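Local coordinates for DNA primase (Aquifex aeolicus, PDB 2AU3), which is a bacterial primase, a DNA-dependent RNA polymerase thought to synthesise the short RNA primers that DNA polymerase extends during replication, at residues A[100-105]-A[221-226]; A[109-114]-A[159-164]; A[192-195]-A[199-202]. One frame throughout, in Å; residues are numbered along the deposited sequence.

Contact 1 of 3, residues A[100-105]-A[221-226]; sequences SKDEKV and DSRVFK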
loop_
_atom_site.group_PDB
_atom_site.type_symbol
_atom_site.label_atom_id
_atom_site.label_comp_id
_atom_site.label_asym_id
_atom_site.label_seq_id
_atom_site.Cartn_x
_atom_site.Cartn_y
_atom_site.Cartn_z
ATOM N N SER A 100 20.383 -16.424 -6.276
ATOM C CA SER A 100 19.181 -17.234 -6.156
ATOM C C SER A 100 18.036 -16.691 -7.024
ATOM O O SER A 100 17.907 -15.468 -7.214
ATOM C CB SER A 100 18.734 -17.289 -4.706
ATOM O OG SER A 100 18.317 -16.012 -4.281
ATOM N N LYS A 101 17.208 -17.602 -7.533
ATOM C CA LYS A 101 15.992 -17.232 -8.257
ATOM C C LYS A 101 15.152 -16.302 -7.400
ATOM O O LYS A 101 14.608 -15.305 -7.868
ATOM C CB LYS A 101 15.183 -18.474 -8.596
ATOM C CG LYS A 101 13.825 -18.195 -9.232
ATOM C CD LYS A 101 13.609 -19.089 -10.451
ATOM C CE LYS A 101 12.647 -20.202 -10.146
ATOM N NZ LYS A 101 12.838 -21.405 -11.033
ATOM N N ASP A 102 15.059 -16.671 -6.134
ATOM C CA ASP A 102 14.380 -15.916 -5.111
ATOM C C ASP A 102 14.713 -14.418 -5.162
ATOM O O ASP A 102 13.818 -13.584 -5.248
ATOM C CB ASP A 102 14.762 -16.522 -3.766
ATOM C CG ASP A 102 13.968 -15.964 -2.630
ATOM O OD1 ASP A 102 12.803 -15.595 -2.853
ATOM O OD2 ASP A 102 14.432 -15.893 -1.472
ATOM N N GLU A 103 16.002 -14.094 -5.097
ATOM C CA GLU A 103 16.496 -12.731 -5.284
ATOM C C GLU A 103 16.050 -12.120 -6.628
ATOM O O GLU A 103 15.709 -10.933 -6.700
ATOM C CB GLU A 103 18.025 -12.739 -5.244
ATOM C CG GLU A 103 18.659 -11.593 -4.478
ATOM C CD GLU A 103 18.190 -11.510 -3.039
ATOM O OE1 GLU A 103 18.595 -12.374 -2.224
ATOM O OE2 GLU A 103 17.423 -10.576 -2.727
ATOM N N LYS A 104 16.079 -12.934 -7.686
ATOM C CA LYS A 104 15.753 -12.451 -9.025
ATOM C C LYS A 104 14.285 -12.089 -9.137
ATOM O O LYS A 104 13.940 -11.164 -9.853
ATOM C CB LYS A 104 16.115 -13.474 -10.106
ATOM C CG LYS A 104 17.602 -13.756 -10.295
ATOM C CD LYS A 104 17.821 -14.832 -11.396
ATOM C CE LYS A 104 16.554 -15.724 -11.599
ATOM N NZ LYS A 104 16.683 -16.870 -12.564
ATOM N N VAL A 105 13.429 -12.857 -8.472
ATOM C CA VAL A 105 11.987 -12.560 -8.426
ATOM C C VAL A 105 11.738 -11.102 -7.971
ATOM O O VAL A 105 11.088 -10.311 -8.670
ATOM C CB VAL A 105 11.245 -13.619 -7.564
ATOM C CG1 VAL A 105 9.784 -13.204 -7.244
ATOM C CG2 VAL A 105 11.246 -14.971 -8.294
ATOM N N ASP A 221 -2.164 -15.367 -5.786
ATOM C CA ASP A 221 -1.312 -15.678 -4.628
ATOM C C ASP A 221 -0.155 -16.555 -5.048
ATOM O O ASP A 221 -0.247 -17.288 -6.040
ATOM C CB ASP A 221 -2.103 -16.316 -3.497
ATOM C CG ASP A 221 -2.795 -15.269 -2.610
ATOM O OD1 ASP A 221 -2.709 -14.049 -2.919
ATOM O OD2 ASP A 221 -3.450 -15.578 -1.597
ATOM N N SER A 222 0.943 -16.459 -4.311
ATOM C CA SER A 222 2.161 -17.182 -4.655
ATOM C C SER A 222 3.079 -17.115 -3.457
ATOM O O SER A 222 2.695 -16.592 -2.403
ATOM C CB SER A 222 2.833 -16.540 -5.864
ATOM O OG SER A 222 3.246 -15.207 -5.580
ATOM N N ARG A 223 4.291 -17.632 -3.609
ATOM C CA ARG A 223 5.285 -17.517 -2.554
ATOM C C ARG A 223 5.520 -16.076 -2.124
ATOM O O ARG A 223 5.604 -15.798 -0.936
ATOM C CB ARG A 223 6.616 -18.140 -2.981
ATOM C CG ARG A 223 7.513 -18.531 -1.805
ATOM C CD ARG A 223 8.769 -19.325 -2.225
ATOM N NE ARG A 223 9.541 -18.592 -3.235
ATOM C CZ ARG A 223 10.426 -17.636 -2.960
ATOM N NH1 ARG A 223 10.689 -17.304 -1.700
ATOM N NH2 ARG A 223 11.067 -17.022 -3.945
ATOM N N VAL A 224 5.642 -15.175 -3.096
ATOM C CA VAL A 224 6.027 -13.787 -2.825
ATOM C C VAL A 224 4.824 -12.900 -2.441
ATOM O O VAL A 224 4.979 -11.942 -1.685
ATOM C CB VAL A 224 6.842 -13.167 -4.022
ATOM C CG1 VAL A 224 5.957 -12.820 -5.235
ATOM C CG2 VAL A 224 7.639 -11.939 -3.575
ATOM N N PHE A 225 3.633 -13.244 -2.943
ATOM C CA PHE A 225 2.455 -12.382 -2.798
ATOM C C PHE A 225 1.276 -13.113 -2.110
ATOM O O PHE A 225 0.741 -14.093 -2.636
ATOM C CB PHE A 225 2.044 -11.848 -4.188
ATOM C CG PHE A 225 0.833 -10.951 -4.170
ATOM C CD1 PHE A 225 0.943 -9.636 -3.760
ATOM C CD2 PHE A 225 -0.416 -11.431 -4.557
ATOM C CE1 PHE A 225 -0.188 -8.804 -3.721
ATOM C CE2 PHE A 225 -1.533 -10.624 -4.529
ATOM C CZ PHE A 225 -1.427 -9.308 -4.123
ATOM N N LYS A 226 0.883 -12.647 -0.925
ATOM C CA LYS A 226 -0.341 -13.149 -0.298
ATOM C C LYS A 226 -1.261 -11.977 0.018
ATOM O O LYS A 226 -0.958 -11.172 0.910
ATOM C CB LYS A 226 -0.027 -13.952 0.970
ATOM C CG LYS A 226 1.198 -14.906 0.861
ATOM C CD LYS A 226 0.786 -16.364 0.972
ATOM C CE LYS A 226 1.974 -17.337 0.752
ATOM N NZ LYS A 226 3.159 -17.079 1.623
#
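Asp102 and Arg223 form a salt bridge in which one carboxylate oxygen takes both terminal nitrogens of the guanidinium. Asp102 OD1 lies at the guanidinium edge, near its plane, 2.5 Å from Arg223 NH2 with an N-H...O angle of 154°; this is shorter than such a bond normally is, so its exact length is doubtful. The second bond, from Arg223 NH1 to Asp102 OD1 at 3.0 Å, is weak and bent. The two side chains cross at about a right angle, and the 67° between the planes of the charged groups is consistent with a one-oxygen bridge rather than the coplanar two-oxygen kind. Arg223 arrives by a chain extended through its first two torsions and then bent at chi3 (55°), which turns the guanidinium edge to the carboxylate. An alanine in place of Asp102 would remove the carboxylate and would probably leave the Arg223 guanidinium without its acceptor on this helix, freer to swing. Beside the ion pair, Val105 CG1 and Val224 CG1 meet at 4.3 Å, a light apolar touch. Ser100 caps the helix: its OG accepts from Glu103 N at 3.1 Å. The contact thus joins the first turn of helix 101-122 to the loop between strands 216-218 and 231-232; Val224 also packs on Tyr106 and Leu109 of that helix, while Val105 touches Ala166 of helix 164-168.

Contact 2 of 3, residues A[109-114]-A[159-164]; sequences LDRVCD and KENDLL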
loop_
_atom_site.group_PDB
_atom_site.type_symbol
_atom_site.label_atom_id
_atom_site.label_comp_id
_atom_site.label_asym_id
_atom_site.label_seq_id
_atom_site.Cartn_x
_atom_site.Cartn_y
_atom_site.Cartn_z
ATOM N N LEU A 109 10.184 -8.111 -10.144
ATOM C CA LEU A 109 9.032 -7.332 -9.693
ATOM C C LEU A 109 9.340 -5.846 -9.764
ATOM O O LEU A 109 8.535 -5.064 -10.240
ATOM C CB LEU A 109 8.606 -7.757 -8.276
ATOM C CG LEU A 109 7.744 -9.028 -8.315
ATOM C CD1 LEU A 109 7.657 -9.716 -6.928
ATOM C CD2 LEU A 109 6.331 -8.706 -8.869
ATOM N N ASP A 110 10.536 -5.473 -9.323
ATOM C CA ASP A 110 10.911 -4.075 -9.259
ATOM C C ASP A 110 11.187 -3.476 -10.638
ATOM O O ASP A 110 10.827 -2.317 -10.903
ATOM C CB ASP A 110 12.115 -3.884 -8.341
ATOM C CG ASP A 110 12.448 -2.424 -8.149
ATOM O OD1 ASP A 110 11.750 -1.744 -7.338
ATOM O OD2 ASP A 110 13.325 -1.854 -8.829
ATOM N N ARG A 111 11.827 -4.256 -11.508
ATOM C CA ARG A 111 12.092 -3.807 -12.866
ATOM C C ARG A 111 10.797 -3.657 -13.672
ATOM O O ARG A 111 10.692 -2.809 -14.566
ATOM C CB ARG A 111 13.022 -4.790 -13.583
ATOM C CG ARG A 111 13.280 -4.413 -15.020
ATOM C CD ARG A 111 14.049 -3.082 -15.114
ATOM N NE ARG A 111 14.307 -2.632 -16.468
ATOM C CZ ARG A 111 13.525 -1.799 -17.147
ATOM N NH1 ARG A 111 12.369 -1.359 -16.629
ATOM N NH2 ARG A 111 13.895 -1.418 -18.361
ATOM N N VAL A 112 9.855 -4.548 -13.415
ATOM C CA VAL A 112 8.578 -4.512 -14.102
ATOM C C VAL A 112 7.779 -3.293 -13.606
ATOM O O VAL A 112 7.123 -2.619 -14.379
ATOM C CB VAL A 112 7.800 -5.831 -13.903
ATOM C CG1 VAL A 112 6.325 -5.697 -14.341
ATOM C CG2 VAL A 112 8.467 -6.963 -14.678
ATOM N N CYS A 113 7.899 -2.987 -12.327
ATOM C CA CYS A 113 7.330 -1.750 -11.779
ATOM C C CYS A 113 7.843 -0.507 -12.527
ATOM O O CYS A 113 7.053 0.360 -12.929
ATOM C CB CYS A 113 7.642 -1.647 -10.280
ATOM S SG CYS A 113 6.882 -0.210 -9.458
ATOM N N ASP A 114 9.152 -0.457 -12.781
ATOM C CA ASP A 114 9.781 0.670 -13.499
ATOM C C ASP A 114 9.289 0.772 -14.927
ATOM O O ASP A 114 9.142 1.878 -15.471
ATOM C CB ASP A 114 11.309 0.509 -13.527
ATOM C CG ASP A 114 11.930 0.498 -12.120
ATOM O OD1 ASP A 114 11.377 1.137 -11.181
ATOM O OD2 ASP A 114 12.968 -0.150 -11.865
ATOM N N LYS A 159 13.569 -10.378 -20.757
ATOM C CA LYS A 159 14.614 -11.144 -21.441
ATOM C C LYS A 159 15.946 -10.391 -21.457
ATOM O O LYS A 159 16.976 -10.966 -21.106
ATOM C CB LYS A 159 14.172 -11.534 -22.866
ATOM C CG LYS A 159 13.072 -12.584 -22.889
ATOM C CD LYS A 159 12.629 -12.881 -24.321
ATOM C CE LYS A 159 11.776 -14.130 -24.370
ATOM N NZ LYS A 159 11.576 -14.652 -25.769
ATOM N N GLU A 160 15.917 -9.104 -21.827
ATOM C CA GLU A 160 17.116 -8.246 -21.854
ATOM C C GLU A 160 17.833 -8.193 -20.490
ATOM O O GLU A 160 19.043 -8.007 -20.435
ATOM C CB GLU A 160 16.752 -6.798 -22.239
ATOM C CG GLU A 160 16.624 -6.491 -23.729
ATOM C CD GLU A 160 16.370 -4.997 -23.998
ATOM O OE1 GLU A 160 15.475 -4.397 -23.357
ATOM O OE2 GLU A 160 17.070 -4.415 -24.856
ATOM N N ASN A 161 17.052 -8.280 -19.408
ATOM C CA ASN A 161 17.564 -8.171 -18.046
ATOM C C ASN A 161 17.768 -9.534 -17.403
ATOM O O ASN A 161 18.221 -9.635 -16.255
ATOM C CB ASN A 161 16.625 -7.313 -17.193
ATOM C CG ASN A 161 16.819 -5.826 -17.434
ATOM O OD1 ASN A 161 17.665 -5.186 -16.806
ATOM N ND2 ASN A 161 16.040 -5.268 -18.350
ATOM N N ASP A 162 17.405 -10.575 -18.147
ATOM C CA ASP A 162 17.607 -11.961 -17.742
ATOM C C ASP A 162 16.727 -12.300 -16.536
ATOM O O ASP A 162 17.138 -13.018 -15.624
ATOM C CB ASP A 162 19.107 -12.237 -17.461
ATOM C CG ASP A 162 19.382 -13.691 -17.178
ATOM O OD1 ASP A 162 18.627 -14.547 -17.709
ATOM O OD2 ASP A 162 20.306 -14.076 -16.411
ATOM N N LEU A 163 15.503 -11.780 -16.557
ATOM C CA LEU A 163 14.611 -11.827 -15.410
ATOM C C LEU A 163 13.302 -12.554 -15.731
ATOM O O LEU A 163 12.431 -12.638 -14.879
ATOM C CB LEU A 163 14.305 -10.405 -14.931
ATOM C CG LEU A 163 15.451 -9.590 -14.308
ATOM C CD1 LEU A 163 15.005 -8.150 -13.993
ATOM C CD2 LEU A 163 15.961 -10.269 -13.067
ATOM N N LEU A 164 13.164 -13.072 -16.952
ATOM C CA LEU A 164 11.889 -13.674 -17.386
ATOM C C LEU A 164 11.507 -14.899 -16.557
ATOM O O LEU A 164 10.387 -15.030 -16.070
ATOM C CB LEU A 164 11.958 -14.062 -18.852
ATOM C CG LEU A 164 10.689 -14.679 -19.442
ATOM C CD1 LEU A 164 9.449 -13.765 -19.183
ATOM C CD2 LEU A 164 10.871 -14.927 -20.930
#
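Arg111 and Asn161 make the closest backbone approach between segment 109-114 of helix 101-122 and segment 159-164, their CA atoms 8.7 Å apart, a spacing bridged by side chains alone. Both residues direct their CB toward the opposite segment, as does Leu163. Arg111 meets two different neighbours with two parts of its chain. Its CB touches Leu163 CD1 at 3.9 Å, an aliphatic contact at the root of the side chain. Farther out, Arg111 NE stands 3.7 Å from Asn161 ND2. The bend at chi2 (65°), after a first torsion that sets CG anti to the backbone N, carries the guanidinium across to the amide. The two side chains cross nearly perpendicularly, with guanidinium and amide planes 84° apart, and the amide nitrogen approaches obliquely. Both atoms of this closest pair are nitrogens that donate, and no hydrogen bond spans the segments. Asn161 ND2 instead bonds to Val157 O, one turn back in helix 151-161. Just beyond Asn161, Asp162 takes a positive phi (67°) and closes that helix with a Schellman motif, after which the chain reaches Leu163, whose side chain also packs on Leu158. The contact buries 110 Å² in all. Its chemistry is therefore van der Waals packing of an arginine against a helix end: Arg111 touches Leu163 and Asn161, beside the packing of Val112 on Leu154 and Leu158. The amide nitrogen donates within its own helix, so segment 159-164 probably does little to fix the direction of the guanidinium.

Contact 3 of 3, residues A[192-195]-A[199-202]; sequences PIKD and RVIG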
loop_
_atom_site.group_PDB
_atom_site.type_symbol
_atom_site.label_atom_id
_atom_site.label_comp_id
_atom_site.label_asym_id
_atom_site.label_seq_id
_atom_site.Cartn_x
_atom_site.Cartn_y
_atom_site.Cartn_z
ATOM N N PRO A 192 1.124 -0.792 -7.999
ATOM C CA PRO A 192 2.048 -1.714 -7.352
ATOM C C PRO A 192 1.640 -1.974 -5.918
ATOM O O PRO A 192 1.215 -1.052 -5.219
ATOM C CB PRO A 192 3.371 -0.952 -7.389
ATOM C CG PRO A 192 3.231 -0.120 -8.648
ATOM C CD PRO A 192 1.819 0.404 -8.501
ATOM N N ILE A 193 1.779 -3.225 -5.507
ATOM C CA ILE A 193 1.484 -3.641 -4.153
ATOM C C ILE A 193 2.810 -3.911 -3.476
ATOM O O ILE A 193 3.618 -4.707 -3.986
ATOM C CB ILE A 193 0.626 -4.909 -4.168
ATOM C CG1 ILE A 193 -0.720 -4.627 -4.861
ATOM C CG2 ILE A 193 0.452 -5.428 -2.747
ATOM C CD1 ILE A 193 -1.670 -5.825 -4.950
ATOM N N LYS A 194 3.058 -3.200 -2.370
ATOM C CA LYS A 194 4.313 -3.305 -1.626
ATOM C C LYS A 194 4.092 -3.971 -0.288
ATOM O O LYS A 194 3.060 -3.753 0.349
ATOM C CB LYS A 194 4.938 -1.920 -1.387
ATOM C CG LYS A 194 5.308 -1.210 -2.694
ATOM C CD LYS A 194 5.896 0.171 -2.499
ATOM C CE LYS A 194 6.123 0.848 -3.864
ATOM N NZ LYS A 194 7.087 1.979 -3.771
ATOM N N ASP A 195 5.078 -4.732 0.182
ATOM C CA ASP A 195 5.008 -5.237 1.543
ATOM C C ASP A 195 5.258 -4.096 2.535
ATOM O O ASP A 195 5.634 -3.014 2.109
ATOM C CB ASP A 195 5.952 -6.434 1.747
ATOM C CG ASP A 195 7.412 -6.086 1.613
ATOM O OD1 ASP A 195 7.808 -4.891 1.674
ATOM O OD2 ASP A 195 8.267 -6.994 1.459
ATOM N N ARG A 199 8.933 -3.323 -0.427
ATOM C CA ARG A 199 9.301 -4.154 -1.584
ATOM C C ARG A 199 8.071 -4.436 -2.401
ATOM O O ARG A 199 7.034 -4.881 -1.867
ATOM C CB ARG A 199 9.927 -5.478 -1.171
ATOM C CG ARG A 199 11.281 -5.353 -0.525
ATOM C CD ARG A 199 11.948 -6.719 -0.294
ATOM N NE ARG A 199 11.013 -7.661 0.331
ATOM C CZ ARG A 199 11.301 -8.922 0.624
ATOM N NH1 ARG A 199 12.507 -9.407 0.346
ATOM N NH2 ARG A 199 10.382 -9.701 1.200
ATOM N N VAL A 200 8.174 -4.183 -3.693
ATOM C CA VAL A 200 7.092 -4.519 -4.604
ATOM C C VAL A 200 6.937 -6.046 -4.608
ATOM O O VAL A 200 7.895 -6.772 -4.889
ATOM C CB VAL A 200 7.378 -3.986 -6.013
ATOM C CG1 VAL A 200 6.324 -4.527 -7.005
ATOM C CG2 VAL A 200 7.343 -2.467 -5.999
ATOM N N ILE A 201 5.752 -6.534 -4.246
ATOM C CA ILE A 201 5.509 -7.969 -4.205
ATOM C C ILE A 201 4.491 -8.406 -5.260
ATOM O O ILE A 201 4.275 -9.596 -5.447
ATOM C CB ILE A 201 5.067 -8.442 -2.791
ATOM C CG1 ILE A 201 3.837 -7.647 -2.292
ATOM C CG2 ILE A 201 6.239 -8.368 -1.810
ATOM C CD1 ILE A 201 3.156 -8.302 -1.088
ATOM N N GLY A 202 3.889 -7.445 -5.946
ATOM C CA GLY A 202 2.898 -7.714 -6.986
ATOM C C GLY A 202 2.180 -6.452 -7.398
ATOM O O GLY A 202 2.645 -5.318 -7.100
#
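Ile193 and Gly202 form an antiparallel hydrogen-bonded pair in the hairpin of strands 188-194 and 200-207, with Ile193 N bonded to Gly202 O at 2.8 Å. The donor stands well above the plane of that carbonyl. Ile193 O accepts in turn from Ile201 N at 2.8 Å, nearly along the C=O axis, and more weakly from Gly202 N. Two residues opposite one define a classic beta bulge, and the register shifts by one before the non-hydrogen-bonded pair Lys194-Val200. Past the bulge, Asp195 N donates to Arg199 O at 2.8 Å.

Charged and polar side-chain bonds gather at the turn. Asp195 uses both carboxylate oxygens: OD1 accepts from Arg199 N at 2.9 Å, met from above the carboxylate plane, whereas OD2 takes Arg199 NE at 3.0 Å on its syn side, with an N-H...O angle of 164°. Carboxylate and guanidinium are nearly coplanar, 25° apart, and a weak bond from NH2 joins the same oxygen. A first torsion of 65°, which seats CG between the backbone N and carbonyl carbon, brings the Asp195 carboxylate to Arg199.

The aliphatic contacts pair Ile193 with Ile201 and Lys194 with Val200. Ile193 CG2 meets Ile201 CG1 at 4.1 Å, their side chains crossing at about a right angle. Lys194 lays its CG and CE against Val200 CG2, both at 4.1 Å, before its NZ continues to a salt bridge with Asp144.

Arg199 also makes a cation-pi contact with Tyr106. Because the Asp195 carboxylate joins both the backbone and the side chain of Arg199, it bridges the ends of the turn, and its negative charge is likely to be largely balanced by the guanidinium.

The three contacts sit close together, their centres 11 to 14 Å apart. Contacts 1 and 2 share helix 101-122, whose Leu109 packs against Val224 of contact 1 and against the backbone of Val200 and Ile201 in contact 3. Phe225 of contact 1 packs against the hairpin of contact 3, its CE1 3.5 Å from Ile193 CD1. Along the chain, contact 2 closes before contact 3 opens, and both are nested within the long loop closed by contact 1. Helix 101-122 thus touches helix 151-161, the four-stranded antiparallel sheet and the loop after strand 216-218, consistent with one packed unit, much of it within the N-terminal part of the primase catalytic core.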